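Local coordinates for cephalosporin acylase (PDB 2NLZ), which probably hydrolyses amide bonds of cephalosporin-type or gamma-glutamyl substrates, as an Ntn hydrolase of the gamma-glutamyltranspeptidase family, at residues Thr54-Thr59 with Ala143-Tyr148; Gly124-Leu129 with Phe373-Tyr378; Phe509-Ile514 with Pro530-Gln535. The protein carries 1 engineered substitution. All coordinates share one frame; numbering follows the deposited sequence.

Interaction 1: Thr54-Thr59 with Ala143-Tyr148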
loop_
_atom_site.group_PDB
_atom_site.type_symbol
_atom_site.label_atom_id
_atom_site.label_comp_id
_atom_site.label_asym_id
_atom_site.label_seq_id
_atom_site.Cartn_x
_atom_site.Cartn_y
_atom_site.Cartn_z
ATOM N N THR D 54 -31.874 1.793 -20.396
ATOM C CA THR D 54 -30.992 2.174 -19.317
ATOM C C THR D 54 -31.035 3.673 -19.012
ATOM O O THR D 54 -30.946 4.068 -17.854
ATOM C CB THR D 54 -29.553 1.772 -19.665
ATOM O OG1 THR D 54 -29.543 0.428 -20.169
ATOM C CG2 THR D 54 -28.661 1.864 -18.443
ATOM N N ALA D 55 -31.168 4.501 -20.048
ATOM C CA ALA D 55 -31.159 5.947 -19.867
ATOM C C ALA D 55 -32.390 6.379 -19.101
ATOM O O ALA D 55 -32.297 7.103 -18.106
ATOM C CB ALA D 55 -31.094 6.655 -21.204
ATOM N N THR D 56 -33.542 5.906 -19.567
ATOM C CA THR D 56 -34.825 6.233 -18.953
ATOM C C THR D 56 -34.926 5.637 -17.557
ATOM O O THR D 56 -35.550 6.231 -16.678
ATOM C CB THR D 56 -36.021 5.751 -19.805
ATOM O OG1 THR D 56 -35.841 4.375 -20.161
ATOM C CG2 THR D 56 -36.151 6.582 -21.062
ATOM N N ALA D 57 -34.323 4.463 -17.367
ATOM C CA ALA D 57 -34.246 3.839 -16.048
ATOM C C ALA D 57 -33.494 4.723 -15.064
ATOM O O ALA D 57 -33.959 4.923 -13.943
ATOM C CB ALA D 57 -33.602 2.464 -16.128
ATOM N N LEU D 58 -32.356 5.262 -15.514
ATOM C CA LEU D 58 -31.490 6.147 -14.716
ATOM C C LEU D 58 -32.198 7.421 -14.280
ATOM O O LEU D 58 -31.875 8.013 -13.250
ATOM C CB LEU D 58 -30.222 6.510 -15.502
ATOM C CG LEU D 58 -29.168 5.414 -15.675
ATOM C CD1 LEU D 58 -28.199 5.717 -16.816
ATOM C CD2 LEU D 58 -28.415 5.164 -14.385
ATOM N N THR D 59 -33.163 7.835 -15.098
ATOM C CA THR D 59 -34.006 8.992 -14.833
ATOM C C THR D 59 -34.783 8.828 -13.526
ATOM O O THR D 59 -35.086 9.803 -12.845
ATOM C CB THR D 59 -34.917 9.243 -16.031
ATOM O OG1 THR D 59 -34.521 10.458 -16.668
ATOM C CG2 THR D 59 -36.375 9.336 -15.628
ATOM N N ALA D 143 -40.413 0.598 -20.446
ATOM C CA ALA D 143 -41.313 -0.037 -19.486
ATOM C C ALA D 143 -40.691 -0.354 -18.115
ATOM O O ALA D 143 -41.353 -0.149 -17.098
ATOM C CB ALA D 143 -41.968 -1.283 -20.093
ATOM N N PRO D 144 -39.445 -0.876 -18.074
ATOM C CA PRO D 144 -38.830 -1.103 -16.762
ATOM C C PRO D 144 -38.681 0.177 -15.967
ATOM O O PRO D 144 -38.901 0.174 -14.764
ATOM C CB PRO D 144 -37.449 -1.657 -17.107
ATOM C CG PRO D 144 -37.582 -2.209 -18.463
ATOM C CD PRO D 144 -38.556 -1.322 -19.163
ATOM N N ALA D 145 -38.318 1.261 -16.648
ATOM C CA ALA D 145 -38.225 2.590 -16.041
ATOM C C ALA D 145 -39.525 2.967 -15.352
ATOM O O ALA D 145 -39.502 3.473 -14.230
ATOM C CB ALA D 145 -37.876 3.628 -17.092
ATOM N N ILE D 146 -40.645 2.704 -16.037
ATOM C CA ILE D 146 -42.005 2.933 -15.520
ATOM C C ILE D 146 -42.279 2.039 -14.323
ATOM O O ILE D 146 -42.748 2.502 -13.285
ATOM C CB ILE D 146 -43.079 2.701 -16.614
ATOM C CG1 ILE D 146 -42.967 3.774 -17.698
ATOM C CG2 ILE D 146 -44.472 2.702 -16.019
ATOM C CD1 ILE D 146 -43.593 3.384 -19.024
ATOM N N ARG D 147 -41.952 0.763 -14.468
ATOM C CA ARG D 147 -42.128 -0.210 -13.398
ATOM C C ARG D 147 -41.383 0.204 -12.128
ATOM O O ARG D 147 -41.891 0.018 -11.027
ATOM C CB ARG D 147 -41.643 -1.588 -13.861
ATOM C CG ARG D 147 -42.096 -2.777 -13.010
ATOM C CD ARG D 147 -41.118 -3.972 -13.044
ATOM N NE ARG D 147 -40.262 -4.053 -14.236
ATOM C CZ ARG D 147 -40.651 -4.438 -15.458
ATOM N NH1 ARG D 147 -41.914 -4.765 -15.709
ATOM N NH2 ARG D 147 -39.765 -4.471 -16.448
ATOM N N TYR D 148 -40.183 0.761 -12.292
ATOM C CA TYR D 148 -39.372 1.182 -11.153
ATOM C C TYR D 148 -39.974 2.410 -10.490
ATOM O O TYR D 148 -39.960 2.527 -9.270
ATOM C CB TYR D 148 -37.927 1.491 -11.568
ATOM C CG TYR D 148 -37.052 0.284 -11.861
ATOM C CD1 TYR D 148 -36.209 0.271 -12.971
ATOM C CD2 TYR D 148 -37.061 -0.836 -11.033
ATOM C CE1 TYR D 148 -35.402 -0.822 -13.255
ATOM C CE2 TYR D 148 -36.257 -1.933 -11.310
ATOM C CZ TYR D 148 -35.430 -1.915 -12.425
ATOM O OH TYR D 148 -34.627 -2.989 -12.721
#
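Ala-57 CA and Ala-145 CA lie 4.2 Å apart where helices 47-61 and 143-151 pass with their N-to-C directions roughly alike, a separation that leaves room for little beyond a methyl between the two backbones. That methyl is Ala-145 CB, which points at helix 47-61 and meets main-chain atoms first. It is 3.5 Å from Thr-56 O and 3.7 Å from Ala-57 N, so it rests against the peptide link joining these two residues. The side chain of Thr-56 comes alongside from the same helix, with its CB 3.9 Å and its OG1 3.8 Å from Ala-145 CB. Set between the backbone N and the carbonyl carbon (chi1 50°), Thr-56 OG1 folds back over its own helix and has Ile-52 O and Ala-53 O as acceptors, between which its one proton must be shared. Its polar partners thus lie in its own helix, and its contact with the alanine is van der Waals. One turn beyond Ala-145, Tyr-148 also leans toward the other helix, but Tyr-148 CD1 stays 4.6 Å from Ala-57 CB and the ring only flanks the methyl contact; the same ring touches Leu-32 of helix 31-42. Pro-144 meets Ile-40 of that helix, so a third helix adjoins the pair. On the side of helix 47-61 turned away from Ala-145, Ala-55 and Leu-58 rest on strand 359-365. The geometry is that of close helix-helix packing through small residues, here joining an outer helix to a helix of the layer that covers the sheet in the Ntn-hydrolase fold of gamma-glutamyltranspeptidases.

Interaction 2: Gly124-Leu129 with Phe373-Tyr378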
loop_
_atom_site.group_PDB
_atom_site.type_symbol
_atom_site.label_atom_id
_atom_site.label_comp_id
_atom_site.label_asym_id
_atom_site.label_seq_id
_atom_site.Cartn_x
_atom_site.Cartn_y
_atom_site.Cartn_z
ATOM N N GLY D 124 -36.689 13.712 -26.483
ATOM C CA GLY D 124 -36.679 13.700 -27.947
ATOM C C GLY D 124 -35.564 12.836 -28.501
ATOM O O GLY D 124 -35.748 12.118 -29.496
ATOM N N ALA D 125 -34.407 12.899 -27.847
ATOM C CA ALA D 125 -33.277 12.048 -28.204
ATOM C C ALA D 125 -33.601 10.568 -28.034
ATOM O O ALA D 125 -33.167 9.749 -28.832
ATOM C CB ALA D 125 -32.056 12.422 -27.399
ATOM N N TRP D 126 -34.372 10.236 -27.006
ATOM C CA TRP D 126 -34.814 8.864 -26.808
ATOM C C TRP D 126 -35.611 8.406 -28.020
ATOM O O TRP D 126 -35.267 7.415 -28.654
ATOM C CB TRP D 126 -35.678 8.723 -25.546
ATOM C CG TRP D 126 -35.011 9.100 -24.250
ATOM C CD1 TRP D 126 -33.676 9.085 -23.976
ATOM C CD2 TRP D 126 -35.664 9.510 -23.039
ATOM N NE1 TRP D 126 -33.453 9.490 -22.677
ATOM C CE2 TRP D 126 -34.659 9.752 -22.080
ATOM C CE3 TRP D 126 -37.004 9.703 -22.673
ATOM C CZ2 TRP D 126 -34.950 10.178 -20.778
ATOM C CZ3 TRP D 126 -37.290 10.135 -21.384
ATOM C CH2 TRP D 126 -36.266 10.362 -20.453
ATOM N N ALA D 127 -36.668 9.148 -28.334
ATOM C CA ALA D 127 -37.578 8.825 -29.436
ATOM C C ALA D 127 -36.882 8.677 -30.791
ATOM O O ALA D 127 -37.088 7.673 -31.488
ATOM C CB ALA D 127 -38.681 9.863 -29.525
ATOM N N GLU D 128 -36.068 9.671 -31.152
ATOM C CA GLU D 128 -35.316 9.641 -32.403
ATOM C C GLU D 128 -34.336 8.472 -32.489
ATOM O O GLU D 128 -34.120 7.922 -33.570
ATOM C CB GLU D 128 -34.571 10.956 -32.634
ATOM C CG GLU D 128 -35.263 11.907 -33.617
ATOM C CD GLU D 128 -35.110 11.504 -35.076
ATOM O OE1 GLU D 128 -34.033 11.014 -35.464
ATOM O OE2 GLU D 128 -36.078 11.693 -35.839
ATOM N N LEU D 129 -33.752 8.102 -31.354
ATOM C CA LEU D 129 -32.838 6.976 -31.297
ATOM C C LEU D 129 -33.599 5.686 -31.572
ATOM O O LEU D 129 -33.110 4.815 -32.291
ATOM C CB LEU D 129 -32.180 6.920 -29.922
ATOM C CG LEU D 129 -30.684 6.650 -29.764
ATOM C CD1 LEU D 129 -29.915 6.918 -31.030
ATOM C CD2 LEU D 129 -30.154 7.529 -28.642
ATOM N N PHE D 373 -23.750 6.572 -24.557
ATOM C CA PHE D 373 -24.880 7.444 -24.233
ATOM C C PHE D 373 -24.635 8.161 -22.938
ATOM O O PHE D 373 -24.167 7.560 -21.979
ATOM C CB PHE D 373 -26.180 6.643 -24.086
ATOM C CG PHE D 373 -27.413 7.497 -24.021
ATOM C CD1 PHE D 373 -28.109 7.823 -25.182
ATOM C CD2 PHE D 373 -27.881 7.989 -22.802
ATOM C CE1 PHE D 373 -29.251 8.623 -25.128
ATOM C CE2 PHE D 373 -29.021 8.795 -22.739
ATOM C CZ PHE D 373 -29.713 9.103 -23.898
ATOM N N ILE D 374 -25.005 9.435 -22.899
ATOM C CA ILE D 374 -24.826 10.236 -21.710
ATOM C C ILE D 374 -25.934 11.298 -21.598
ATOM O O ILE D 374 -26.320 11.902 -22.604
ATOM C CB ILE D 374 -23.406 10.832 -21.724
ATOM C CG1 ILE D 374 -23.056 11.520 -20.411
ATOM C CG2 ILE D 374 -23.221 11.734 -22.908
ATOM C CD1 ILE D 374 -21.571 11.642 -20.201
ATOM N N GLN D 375 -26.479 11.498 -20.396
ATOM C CA GLN D 375 -27.461 12.578 -20.173
ATOM C C GLN D 375 -27.309 13.224 -18.803
ATOM O O GLN D 375 -26.860 12.575 -17.867
ATOM C CB GLN D 375 -28.916 12.113 -20.409
ATOM C CG GLN D 375 -29.459 11.138 -19.398
ATOM C CD GLN D 375 -30.827 10.618 -19.736
ATOM O OE1 GLN D 375 -31.187 10.491 -20.903
ATOM N NE2 GLN D 375 -31.600 10.292 -18.711
ATOM N N SER D 376 -27.694 14.496 -18.693
ATOM C CA SER D 376 -27.534 15.240 -17.446
ATOM C C SER D 376 -28.503 16.415 -17.278
ATOM O O SER D 376 -28.972 17.002 -18.250
ATOM C CB SER D 376 -26.089 15.735 -17.326
ATOM O OG SER D 376 -25.905 16.648 -16.265
ATOM N N ASN D 377 -28.782 16.740 -16.016
ATOM C CA ASN D 377 -29.459 17.970 -15.633
ATOM C C ASN D 377 -28.462 19.080 -15.310
ATOM O O ASN D 377 -28.800 20.063 -14.654
ATOM C CB ASN D 377 -30.354 17.710 -14.427
ATOM C CG ASN D 377 -31.797 17.488 -14.819
ATOM O OD1 ASN D 377 -32.106 17.362 -15.996
ATOM N ND2 ASN D 377 -32.696 17.455 -13.828
ATOM N N TYR D 378 -27.236 18.910 -15.802
ATOM C CA TYR D 378 -26.074 19.716 -15.430
ATOM C C TYR D 378 -25.754 19.586 -13.940
ATOM O O TYR D 378 -25.129 18.609 -13.532
ATOM C CB TYR D 378 -26.207 21.165 -15.898
ATOM C CG TYR D 378 -24.967 21.997 -15.710
ATOM C CD1 TYR D 378 -23.698 21.478 -15.973
ATOM C CD2 TYR D 378 -25.058 23.316 -15.280
ATOM C CE1 TYR D 378 -22.551 22.256 -15.794
ATOM C CE2 TYR D 378 -23.922 24.099 -15.109
ATOM C CZ TYR D 378 -22.677 23.564 -15.364
ATOM O OH TYR D 378 -21.559 24.343 -15.190
#
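Trp-126 reaches from helix 122-133 to both Phe-373 and Gln-375, a helix-to-sheet contact within the Ntn-hydrolase fold in which the helix runs nearly antiparallel to strand 370-376. The two axes are 11.6 Å apart at their closest, so long side chains bridge the gap. The polar link is Trp-126 NE1 to Gln-375 OE1, 3.0 Å long with an N-H...O angle of 153°. The donor lies in the carbonyl plane on a lone pair, while the oxygen sits close to the indole plane; the ring and amide planes are 31° apart. Beside this bond the Trp-126 and Phe-373 side chains cross at about a right angle, the indole edge bringing Trp-126 CD1 to 4.0 Å from Phe-373 CZ. Further along the helix, Leu-129 CD2 comes to the rim of the phenyl ring, 3.8 Å from Phe-373 CE1. With the indole replaced by an alanine, the buried Gln-375 OE1 would probably lose this donor and a gap would open beside Phe-373 CZ. Farther out, helix 47-61 packs beside the group: Thr-56 lies on the indole, Ala-55 on the phenyl ring and Thr-59 on Gln-375. The glutamine chain leaves the strand with CG between the backbone N and the carbonyl carbon (chi1 69°) and is extended thereafter, which carries its amide to the indole. The rotation of that amide is fixed at both ends, since Gln-375 NE2 donates to Asn-66 OD1.

Interaction 3: Phe509-Ile514 with Pro530-Gln535; sequences FGRGQI and PRTDGQ
The base of a beta hairpin, strands 512-517 and 524-528, is where Arg-511 of 509-514 meets Thr-532 of the loop after the second strand. The touching parts run in similar directions, their end-to-end vectors 25° apart. Arg-511, extended from CG to NE, crosses Thr-532 at about a right angle: Thr-532 CG2 is 3.8 Å from both Arg-511 CG and Arg-511 CD. Thr-532 OG1 stands 3.9 Å above the plane of the Arg-511 guanidinium, offset toward its rim. Water 1 joins the segments, donating to Arg-531 O at 3.1 Å and accepting a weak bond from Arg-511 NE at 3.3 Å. The charged ends turn to other partners, Arg-511 to Glu-62 and Arg-531 to Glu-529 and Glu-482. Glu-529 also accepts from Gly-512 N, tying the two sides of the hairpin base together, as does Gln-513 NE2 with Thr-528 OG1. Beyond Thr-532 the loop reaches the second subunit, where Asp-533 bonds Asn-17 of that subunit. Arginine methylenes and a threonine methyl thus make most of the direct contact, which suggests that the charges of the two arginines are met largely outside the segments, by carboxylates and, for Arg-531, main-chain oxygens, with one water, weakly held by Arg-511, between the segments.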
loop_
_atom_site.group_PDB
_atom_site.type_symbol
_atom_site.label_atom_id
_atom_site.label_comp_id
_atom_site.label_asym_id
_atom_site.label_seq_id
_atom_site.Cartn_x
_atom_site.Cartn_y
_atom_site.Cartn_z
ATOM N N PHE D 509 -13.731 12.572 -8.871
ATOM C CA PHE D 509 -12.899 12.278 -10.038
ATOM C C PHE D 509 -13.646 11.511 -11.137
ATOM O O PHE D 509 -13.044 10.877 -12.011
ATOM C CB PHE D 509 -11.600 11.586 -9.613
ATOM C CG PHE D 509 -10.677 12.484 -8.845
ATOM C CD1 PHE D 509 -9.708 13.220 -9.500
ATOM C CD2 PHE D 509 -10.788 12.603 -7.463
ATOM C CE1 PHE D 509 -8.858 14.054 -8.796
ATOM C CE2 PHE D 509 -9.946 13.434 -6.752
ATOM C CZ PHE D 509 -8.982 14.164 -7.417
ATOM N N GLY D 510 -14.971 11.588 -11.079
ATOM C CA GLY D 510 -15.812 11.055 -12.132
ATOM C C GLY D 510 -16.142 9.579 -12.054
ATOM O O GLY D 510 -15.597 8.847 -11.233
ATOM N N ARG D 511 -17.050 9.161 -12.932
ATOM C CA ARG D 511 -17.445 7.762 -13.075
ATOM C C ARG D 511 -17.265 7.339 -14.528
ATOM O O ARG D 511 -17.643 8.053 -15.446
ATOM C CB ARG D 511 -18.895 7.555 -12.609
ATOM C CG ARG D 511 -19.096 7.805 -11.102
ATOM C CD ARG D 511 -20.535 8.096 -10.724
ATOM N NE ARG D 511 -20.614 8.941 -9.535
ATOM C CZ ARG D 511 -21.749 9.325 -8.960
ATOM N NH1 ARG D 511 -22.915 8.939 -9.459
ATOM N NH2 ARG D 511 -21.724 10.094 -7.882
ATOM N N GLY D 512 -16.677 6.180 -14.754
ATOM C CA GLY D 512 -16.461 5.750 -16.122
ATOM C C GLY D 512 -17.080 4.411 -16.438
ATOM O O GLY D 512 -17.320 3.600 -15.537
ATOM N N GLN D 513 -17.364 4.185 -17.719
ATOM C CA GLN D 513 -17.707 2.851 -18.207
ATOM C C GLN D 513 -17.030 2.641 -19.555
ATOM O O GLN D 513 -16.894 3.573 -20.357
ATOM C CB GLN D 513 -19.218 2.645 -18.360
ATOM C CG GLN D 513 -20.107 3.332 -17.321
ATOM C CD GLN D 513 -20.157 2.591 -16.012
ATOM O OE1 GLN D 513 -20.312 3.202 -14.948
ATOM N NE2 GLN D 513 -20.026 1.265 -16.076
ATOM N N ILE D 514 -16.603 1.406 -19.794
ATOM C CA ILE D 514 -15.934 1.038 -21.021
ATOM C C ILE D 514 -16.452 -0.329 -21.456
ATOM O O ILE D 514 -16.588 -1.238 -20.642
ATOM C CB ILE D 514 -14.386 0.986 -20.829
ATOM C CG1 ILE D 514 -13.797 2.399 -20.686
ATOM C CG2 ILE D 514 -13.704 0.275 -21.988
ATOM C CD1 ILE D 514 -12.350 2.440 -20.182
ATOM N N PRO D 530 -15.275 1.654 -10.385
ATOM C CA PRO D 530 -15.219 1.106 -9.035
ATOM C C PRO D 530 -15.574 2.123 -7.937
ATOM O O PRO D 530 -16.036 1.723 -6.872
ATOM C CB PRO D 530 -13.773 0.631 -8.912
ATOM C CG PRO D 530 -13.010 1.466 -9.864
ATOM C CD PRO D 530 -13.934 1.840 -10.969
ATOM N N ARG D 531 -15.400 3.417 -8.197
ATOM C CA ARG D 531 -15.678 4.443 -7.182
ATOM C C ARG D 531 -17.157 4.635 -6.789
ATOM O O ARG D 531 -17.471 5.495 -5.962
ATOM C CB ARG D 531 -15.082 5.781 -7.606
ATOM C CG ARG D 531 -13.581 5.774 -7.663
ATOM C CD ARG D 531 -13.073 6.907 -8.518
ATOM N NE ARG D 531 -11.654 6.767 -8.845
ATOM C CZ ARG D 531 -11.166 5.955 -9.780
ATOM N NH1 ARG D 531 -11.971 5.179 -10.486
ATOM N NH2 ARG D 531 -9.864 5.911 -9.999
ATOM N N THR D 532 -18.049 3.834 -7.366
ATOM C CA THR D 532 -19.479 3.989 -7.154
ATOM C C THR D 532 -20.208 2.638 -7.249
ATOM O O THR D 532 -19.577 1.606 -7.482
ATOM C CB THR D 532 -20.065 5.025 -8.152
ATOM O OG1 THR D 532 -21.396 5.387 -7.772
ATOM C CG2 THR D 532 -20.072 4.483 -9.572
ATOM N N ASP D 533 -21.525 2.653 -7.012
ATOM C CA ASP D 533 -22.405 1.518 -7.281
ATOM C C ASP D 533 -22.513 1.445 -8.777
ATOM O O ASP D 533 -22.550 2.470 -9.436
ATOM C CB ASP D 533 -23.817 1.759 -6.745
ATOM C CG ASP D 533 -23.851 2.132 -5.282
ATOM O OD1 ASP D 533 -23.401 1.331 -4.438
ATOM O OD2 ASP D 533 -24.371 3.226 -4.978
ATOM N N GLY D 534 -22.589 0.252 -9.330
ATOM C CA GLY D 534 -22.672 0.127 -10.781
ATOM C C GLY D 534 -22.316 -1.266 -11.253
ATOM O O GLY D 534 -21.925 -2.134 -10.453
ATOM N N GLN D 535 -22.432 -1.490 -12.555
ATOM C CA GLN D 535 -22.308 -2.840 -13.042
ATOM C C GLN D 535 -21.980 -2.858 -14.508
ATOM O O GLN D 535 -22.481 -2.019 -15.260
ATOM C CB GLN D 535 -23.630 -3.566 -12.817
ATOM C CG GLN D 535 -23.518 -5.053 -12.678
ATOM C CD GLN D 535 -24.863 -5.701 -12.431
ATOM O OE1 GLN D 535 -25.819 -5.471 -13.167
ATOM N NE2 GLN D 535 -24.943 -6.514 -11.386
HETATM O O HOH W 1 -18.530 8.192 -7.057
#

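Interactions 1 and 2 are fully buried neighbours, centres 13 Å apart, and meet through helix 47-61, which is one partner of interaction 1 and packs against both elements of interaction 2: Thr-56 CG2 lies 3.6 Å from Trp-126 CD2. Their chemistry differs with depth of gap. The two close helices meet through one alanine methyl set against a peptide link and a threonine side chain, whereas helix and strand across a wider space use aromatic rings and a hydrogen-bonded glutamine. Interaction 3 lies 19 Å from each by centres and touches neither. Partly buried and close to the second subunit, it joins its segments by an arginine chain and a water, with ion pairs to residues around them. Glu-62, which pairs with Arg-511, follows directly after helix 47-61.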